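Local coordinates for protein 2,3-dihydroxybenzoate-AMP ligase (Mycobacterium smegmatis, PDB 5KEI) that belongs to the ANL family of AMP-binding enzymes, with a large AMP-binding region followed by a smaller C-terminal domain, at residues A74-G86 / F108-A120. Residues are numbered along the deposited sequence; the frame is centred on the assembly and turned at random.
Sequences AELDRLADRAAAG and FAVALFGLLRAGA
L76 begins the contact by reaching over A109 and V110, the first step in a compact example of helix-helix packing through small residues. The helix of 108-120 is the crossover of a beta-alpha-beta unit, joining parallel strands 97-101 and 121-124, and L115 lies against both. Helix 74-86 packs over it as a second layer at a crossing angle of -55°, the axes 7.3 Å apart. In L76, CG stands anti to the backbone N (chi1 175°), which carries CD1 to within 4.1 Å of V110 CG2.

The next residue, D77, meets R117 almost at right angles, the carboxylate and guanidinium planes being 82° apart. OD1 of D77 receives R117 NH2 at 2.8 Å, while NH1 adds weaker bonds to the same oxygen and to the D77 carbonyl. R52 pairs with the other carboxylate oxygen of D77, and D48 with R117 NE, so the charges form a network reaching beyond the two helices.

L79 lays its CB beside V110 CG1. The helices then come closest at A80 and G114, where the missing side chain allows a CA-H...O contact of 3.4 Å from G114 CA to A80 O. Meanwhile A80 CB rests on F113 CB, 3.7 Å away, and nears the R117 guanidinium obliquely. D81 offers OD1 to R117 NH1 in a weak bond of 3.3 Å; its stronger partner is R52.

A83 CB lies against G114 CA, 3.9 Å away, with V110 close by. A84 closes the interface near the Schellman motif at G119, which follows the last turn of the second helix; A84 CB packs 3.6 Å from R117 CB, and A84 O faces A118 CB.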
ATOM      1  N   ALA A  74       8.746 -23.904 -12.617  1.00 40.81           N
ATOM      2  CA  ALA A  74       9.640 -23.933 -13.775  1.00 38.51           C
ATOM      3  C   ALA A  74       8.986 -23.277 -14.990  1.00 38.40           C
ATOM      4  O   ALA A  74       9.616 -22.496 -15.712  1.00 38.43           O
ATOM      5  CB  ALA A  74      10.059 -25.362 -14.099  1.00 39.44           C
ATOM      6  N   GLU A  75       7.717 -23.593 -15.201  1.00 40.58           N
ATOM      7  CA  GLU A  75       6.934 -22.989 -16.273  1.00 41.09           C
ATOM      8  C   GLU A  75       6.740 -21.487 -16.084  1.00 38.79           C
ATOM      9  O   GLU A  75       6.794 -20.738 -17.054  1.00 39.30           O
ATOM     10  CB  GLU A  75       5.577 -23.691 -16.379  1.00 42.13           C
ATOM     11  CG  GLU A  75       5.721 -25.134 -16.842  1.00 49.26           C
ATOM     12  CD  GLU A  75       4.477 -25.978 -16.637  1.00 54.72           C
ATOM     13  OE1 GLU A  75       3.454 -25.447 -16.150  1.00 50.29           O
ATOM     14  OE2 GLU A  75       4.538 -27.190 -16.957  1.00 59.72           O
ATOM     15  N   LEU A  76       6.517 -21.049 -14.842  1.00 39.21           N
ATOM     16  CA  LEU A  76       6.311 -19.621 -14.556  1.00 38.41           C
ATOM     17  C   LEU A  76       7.614 -18.828 -14.735  1.00 38.43           C
ATOM     18  O   LEU A  76       7.608 -17.698 -15.235  1.00 36.70           O
ATOM     19  CB  LEU A  76       5.748 -19.429 -13.135  1.00 33.83           C
ATOM     20  CG  LEU A  76       5.580 -17.998 -12.610  1.00 34.56           C
ATOM     21  CD1 LEU A  76       4.755 -17.136 -13.561  1.00 31.81           C
ATOM     22  CD2 LEU A  76       4.957 -17.999 -11.212  1.00 27.56           C
ATOM     23  N   ASP A  77       8.728 -19.436 -14.337  1.00 35.07           N
ATOM     24  CA  ASP A  77      10.046 -18.825 -14.479  1.00 35.15           C
ATOM     25  C   ASP A  77      10.400 -18.500 -15.941  1.00 39.86           C
ATOM     26  O   ASP A  77      11.028 -17.475 -16.217  1.00 40.79           O
ATOM     27  CB  ASP A  77      11.110 -19.749 -13.887  1.00 36.68           C
ATOM     28  CG  ASP A  77      12.380 -19.011 -13.493  1.00 38.48           C
ATOM     29  OD1 ASP A  77      12.280 -17.859 -13.018  1.00 39.10           O
ATOM     30  OD2 ASP A  77      13.479 -19.582 -13.660  1.00 41.86           O
ATOM     31  N   ARG A  78      10.010 -19.378 -16.866  1.00 39.54           N
ATOM     32  CA  ARG A  78      10.266 -19.167 -18.293  1.00 40.03           C
ATOM     33  C   ARG A  78       9.354 -18.077 -18.852  1.00 42.17           C
ATOM     34  O   ARG A  78       9.790 -17.225 -19.626  1.00 40.53           O
ATOM     35  CB  ARG A  78      10.062 -20.458 -19.098  1.00 34.47           C
ATOM     36  CG  ARG A  78      11.062 -21.560 -18.791  1.00 41.67           C
ATOM     37  CD  ARG A  78      10.706 -22.837 -19.546  1.00 48.43           C
ATOM     38  NE  ARG A  78      11.006 -24.039 -18.761  1.00 56.21           N
ATOM     39  CZ  ARG A  78      10.118 -24.986 -18.451  1.00 53.28           C
ATOM     40  NH1 ARG A  78       8.859 -24.893 -18.866  1.00 50.88           N
ATOM     41  NH2 ARG A  78      10.493 -26.036 -17.729  1.00 53.76           N
ATOM     42  N   LEU A  79       8.085 -18.123 -18.453  1.00 35.08           N
ATOM     43  CA  LEU A  79       7.109 -17.141 -18.885  1.00 37.73           C
ATOM     44  C   LEU A  79       7.544 -15.729 -18.542  1.00 39.13           C
ATOM     45  O   LEU A  79       7.463 -14.840 -19.380  1.00 38.05           O
ATOM     46  CB  LEU A  79       5.752 -17.433 -18.258  1.00 42.00           C
ATOM     47  CG  LEU A  79       5.050 -18.656 -18.836  1.00 37.78           C
ATOM     48  CD1 LEU A  79       3.780 -18.940 -18.040  1.00 38.74           C
ATOM     49  CD2 LEU A  79       4.740 -18.411 -20.297  1.00 35.16           C
ATOM     50  N   ALA A  80       8.006 -15.530 -17.309  1.00 38.77           N
ATOM     51  CA  ALA A  80       8.488 -14.227 -16.883  1.00 35.07           C
ATOM     52  C   ALA A  80       9.698 -13.802 -17.707  1.00 37.97           C
ATOM     53  O   ALA A  80       9.806 -12.635 -18.085  1.00 35.19           O
ATOM     54  CB  ALA A  80       8.836 -14.239 -15.404  1.00 35.33           C
ATOM     55  N   ASP A  81      10.605 -14.749 -17.963  1.00 39.77           N
ATOM     56  CA  ASP A  81      11.782 -14.491 -18.800  1.00 43.04           C
ATOM     57  C   ASP A  81      11.339 -14.024 -20.177  1.00 41.25           C
ATOM     58  O   ASP A  81      11.815 -13.004 -20.687  1.00 44.84           O
ATOM     59  CB  ASP A  81      12.673 -15.744 -18.937  1.00 43.26           C
ATOM     60  CG  ASP A  81      13.649 -15.922 -17.770  1.00 47.85           C
ATOM     61  OD1 ASP A  81      13.905 -14.949 -17.029  1.00 53.12           O
ATOM     62  OD2 ASP A  81      14.171 -17.047 -17.591  1.00 46.14           O
ATOM     63  N   ARG A  82      10.413 -14.769 -20.772  1.00 40.81           N
ATOM     64  CA  ARG A  82       9.916 -14.441 -22.105  1.00 45.91           C
ATOM     65  C   ARG A  82       9.167 -13.122 -22.111  1.00 42.82           C
ATOM     66  O   ARG A  82       9.274 -12.339 -23.063  1.00 46.19           O
ATOM     67  CB  ARG A  82       9.021 -15.557 -22.637  1.00 45.49           C
ATOM     68  CG  ARG A  82       9.805 -16.678 -23.296  1.00 52.28           C
ATOM     69  CD  ARG A  82       8.909 -17.862 -23.570  1.00 60.38           C
ATOM     70  NE  ARG A  82       7.727 -17.470 -24.333  1.00 70.95           N
ATOM     71  CZ  ARG A  82       6.639 -18.223 -24.459  1.00 68.74           C
ATOM     72  NH1 ARG A  82       6.575 -19.408 -23.858  1.00 66.47           N
ATOM     73  NH2 ARG A  82       5.615 -17.789 -25.179  1.00 67.23           N
ATOM     74  N   ALA A  83       8.424 -12.867 -21.042  1.00 40.01           N
ATOM     75  CA  ALA A  83       7.658 -11.641 -20.950  1.00 37.78           C
ATOM     76  C   ALA A  83       8.625 -10.474 -20.851  1.00 34.56           C
ATOM     77  O   ALA A  83       8.376  -9.404 -21.395  1.00 30.98           O
ATOM     78  CB  ALA A  83       6.705 -11.681 -19.752  1.00 37.55           C
ATOM     79  N   ALA A  84       9.746 -10.706 -20.169  1.00 35.85           N
ATOM     80  CA  ALA A  84      10.755  -9.671 -19.939  1.00 37.47           C
ATOM     81  C   ALA A  84      11.490  -9.258 -21.225  1.00 40.38           C
ATOM     82  O   ALA A  84      11.739  -8.068 -21.460  1.00 40.51           O
ATOM     83  CB  ALA A  84      11.756 -10.145 -18.886  1.00 33.24           C
ATOM     84  N   ALA A  85      11.849 -10.246 -22.041  1.00 43.05           N
ATOM     85  CA  ALA A  85      12.460  -9.991 -23.342  1.00 41.11           C
ATOM     86  C   ALA A  85      11.497  -9.192 -24.216  1.00 42.16           C
ATOM     87  O   ALA A  85      11.891  -8.217 -24.844  1.00 40.86           O
ATOM     88  CB  ALA A  85      12.846 -11.291 -24.015  1.00 43.63           C
ATOM     89  N   GLY A  86      10.229  -9.603 -24.239  1.00 45.89           N
ATOM     90  CA  GLY A  86       9.204  -8.886 -24.984  1.00 40.99           C
ATOM     91  C   GLY A  86       9.111  -7.423 -24.573  1.00 46.94           C
ATOM     92  O   GLY A  86       9.044  -6.519 -25.428  1.00 44.82           O
ATOM     93  N   PHE A 108      -1.207 -12.340 -13.607  1.00 33.71           N
ATOM     94  CA  PHE A 108      -0.734 -11.251 -12.752  1.00 33.37           C
ATOM     95  C   PHE A 108       0.718 -11.524 -12.346  1.00 32.32           C
ATOM     96  O   PHE A 108       1.552 -10.609 -12.326  1.00 29.68           O
ATOM     97  CB  PHE A 108      -1.650 -11.078 -11.514  1.00 33.51           C
ATOM     98  CG  PHE A 108      -1.110 -10.117 -10.477  1.00 31.13           C
ATOM     99  CD1 PHE A 108      -1.391  -8.762 -10.547  1.00 27.15           C
ATOM    100  CD2 PHE A 108      -0.312 -10.572  -9.441  1.00 30.22           C
ATOM    101  CE1 PHE A 108      -0.888  -7.888  -9.605  1.00 30.86           C
ATOM    102  CE2 PHE A 108       0.197  -9.697  -8.493  1.00 31.02           C
ATOM    103  CZ  PHE A 108      -0.096  -8.357  -8.569  1.00 28.82           C
ATOM    104  N   ALA A 109       1.006 -12.788 -12.035  1.00 30.07           N
ATOM    105  CA  ALA A 109       2.361 -13.224 -11.703  1.00 34.85           C
ATOM    106  C   ALA A 109       3.296 -13.132 -12.908  1.00 30.15           C
ATOM    107  O   ALA A 109       4.463 -12.793 -12.752  1.00 32.22           O
ATOM    108  CB  ALA A 109       2.360 -14.683 -11.135  1.00 29.92           C
ATOM    109  N   VAL A 110       2.789 -13.449 -14.100  1.00 32.67           N
ATOM    110  CA  VAL A 110       3.590 -13.362 -15.326  1.00 31.91           C
ATOM    111  C   VAL A 110       4.003 -11.916 -15.582  1.00 33.17           C
ATOM    112  O   VAL A 110       5.163 -11.648 -15.888  1.00 34.65           O
ATOM    113  CB  VAL A 110       2.831 -13.900 -16.549  1.00 31.53           C
ATOM    114  CG1 VAL A 110       3.721 -13.879 -17.783  1.00 29.58           C
ATOM    115  CG2 VAL A 110       2.293 -15.299 -16.267  1.00 29.45           C
ATOM    116  N   ALA A 111       3.060 -10.988 -15.417  1.00 29.36           N
ATOM    117  CA  ALA A 111       3.344  -9.563 -15.548  1.00 30.73           C
ATOM    118  C   ALA A 111       4.311  -9.021 -14.477  1.00 34.49           C
ATOM    119  O   ALA A 111       5.226  -8.258 -14.794  1.00 33.94           O
ATOM    120  CB  ALA A 111       2.052  -8.775 -15.514  1.00 27.55           C
ATOM    121  N   LEU A 112       4.112  -9.398 -13.214  1.00 31.08           N
ATOM    122  CA  LEU A 112       4.936  -8.856 -12.143  1.00 27.09           C
ATOM    123  C   LEU A 112       6.424  -9.218 -12.359  1.00 29.70           C
ATOM    124  O   LEU A 112       7.275  -8.332 -12.441  1.00 30.15           O
ATOM    125  CB  LEU A 112       4.422  -9.346 -10.785  1.00 27.24           C
ATOM    126  CG  LEU A 112       5.204  -8.923  -9.534  1.00 31.58           C
ATOM    127  CD1 LEU A 112       5.223  -7.405  -9.330  1.00 23.63           C
ATOM    128  CD2 LEU A 112       4.658  -9.631  -8.282  1.00 35.91           C
ATOM    129  N   PHE A 113       6.735 -10.504 -12.499  1.00 27.62           N
ATOM    130  CA  PHE A 113       8.130 -10.915 -12.635  1.00 30.17           C
ATOM    131  C   PHE A 113       8.666 -10.609 -14.036  1.00 31.93           C
ATOM    132  O   PHE A 113       9.844 -10.296 -14.187  1.00 30.79           O
ATOM    133  CB  PHE A 113       8.285 -12.400 -12.277  1.00 30.93           C
ATOM    134  CG  PHE A 113       8.065 -12.668 -10.823  1.00 27.82           C
ATOM    135  CD1 PHE A 113       6.849 -13.143 -10.363  1.00 33.06           C
ATOM    136  CD2 PHE A 113       9.047 -12.363  -9.905  1.00 30.61           C
ATOM    137  CE1 PHE A 113       6.635 -13.349  -9.012  1.00 33.59           C
ATOM    138  CE2 PHE A 113       8.844 -12.562  -8.558  1.00 27.66           C
ATOM    139  CZ  PHE A 113       7.635 -13.060  -8.115  1.00 31.33           C
ATOM    140  N   GLY A 114       7.787 -10.654 -15.039  1.00 29.15           N
ATOM    141  CA  GLY A 114       8.120 -10.219 -16.382  1.00 29.19           C
ATOM    142  C   GLY A 114       8.618  -8.791 -16.359  1.00 31.55           C
ATOM    143  O   GLY A 114       9.711  -8.486 -16.846  1.00 36.25           O
ATOM    144  N   LEU A 115       7.822  -7.908 -15.768  1.00 30.23           N
ATOM    145  CA  LEU A 115       8.219  -6.517 -15.607  1.00 28.90           C
ATOM    146  C   LEU A 115       9.513  -6.353 -14.793  1.00 33.14           C
ATOM    147  O   LEU A 115      10.404  -5.583 -15.176  1.00 33.47           O
ATOM    148  CB  LEU A 115       7.076  -5.730 -14.962  1.00 31.23           C
ATOM    149  CG  LEU A 115       5.950  -5.357 -15.932  1.00 31.95           C
ATOM    150  CD1 LEU A 115       4.721  -4.881 -15.198  1.00 29.18           C
ATOM    151  CD2 LEU A 115       6.450  -4.286 -16.898  1.00 30.39           C
ATOM    152  N   LEU A 116       9.617  -7.075 -13.678  1.00 31.97           N
ATOM    153  CA  LEU A 116      10.789  -6.968 -12.805  1.00 35.71           C
ATOM    154  C   LEU A 116      12.078  -7.377 -13.523  1.00 34.19           C
ATOM    155  O   LEU A 116      13.137  -6.771 -13.321  1.00 29.47           O
ATOM    156  CB  LEU A 116      10.612  -7.827 -11.549  1.00 28.23           C
ATOM    157  CG  LEU A 116       9.571  -7.366 -10.526  1.00 34.01           C
ATOM    158  CD1 LEU A 116       9.390  -8.428  -9.457  1.00 32.16           C
ATOM    159  CD2 LEU A 116       9.936  -6.024  -9.910  1.00 26.92           C
ATOM    160  N   ARG A 117      11.982  -8.410 -14.352  1.00 31.03           N
ATOM    161  CA  ARG A 117      13.159  -8.938 -15.033  1.00 33.11           C
ATOM    162  C   ARG A 117      13.591  -8.045 -16.187  1.00 38.28           C
ATOM    163  O   ARG A 117      14.720  -8.137 -16.638  1.00 43.93           O
ATOM    164  CB  ARG A 117      12.904 -10.359 -15.525  1.00 33.30           C
ATOM    165  CG  ARG A 117      12.645 -11.332 -14.393  1.00 30.30           C
ATOM    166  CD  ARG A 117      13.211 -12.671 -14.654  1.00 33.48           C
ATOM    167  NE  ARG A 117      13.237 -13.436 -13.419  1.00 34.32           N
ATOM    168  CZ  ARG A 117      12.667 -14.621 -13.292  1.00 34.78           C
ATOM    169  NH1 ARG A 117      12.071 -15.168 -14.341  1.00 37.36           N
ATOM    170  NH2 ARG A 117      12.713 -15.263 -12.137  1.00 31.85           N
ATOM    171  N   ALA A 118      12.701  -7.172 -16.656  1.00 36.57           N
ATOM    172  CA  ALA A 118      13.104  -6.153 -17.612  1.00 34.78           C
ATOM    173  C   ALA A 118      13.705  -4.955 -16.862  1.00 34.68           C
ATOM    174  O   ALA A 118      14.242  -4.018 -17.465  1.00 32.72           O
ATOM    175  CB  ALA A 118      11.931  -5.729 -18.477  1.00 34.09           C
ATOM    176  N   GLY A 119      13.643  -5.011 -15.538  1.00 31.33           N
ATOM    177  CA  GLY A 119      14.192  -3.954 -14.710  1.00 31.04           C
ATOM    178  C   GLY A 119      13.213  -2.804 -14.546  1.00 30.94           C
ATOM    179  O   GLY A 119      13.553  -1.754 -14.003  1.00 33.71           O
ATOM    180  N   ALA A 120      11.988  -2.995 -15.026  1.00 34.55           N
ATOM    181  CA  ALA A 120      10.967  -1.960 -14.894  1.00 31.91           C
ATOM    182  C   ALA A 120      10.461  -1.923 -13.454  1.00 33.43           C
ATOM    183  O   ALA A 120      10.598  -2.892 -12.689  1.00 33.09           O
ATOM    184  CB  ALA A 120       9.836  -2.197 -15.860  1.00 34.02           C
TER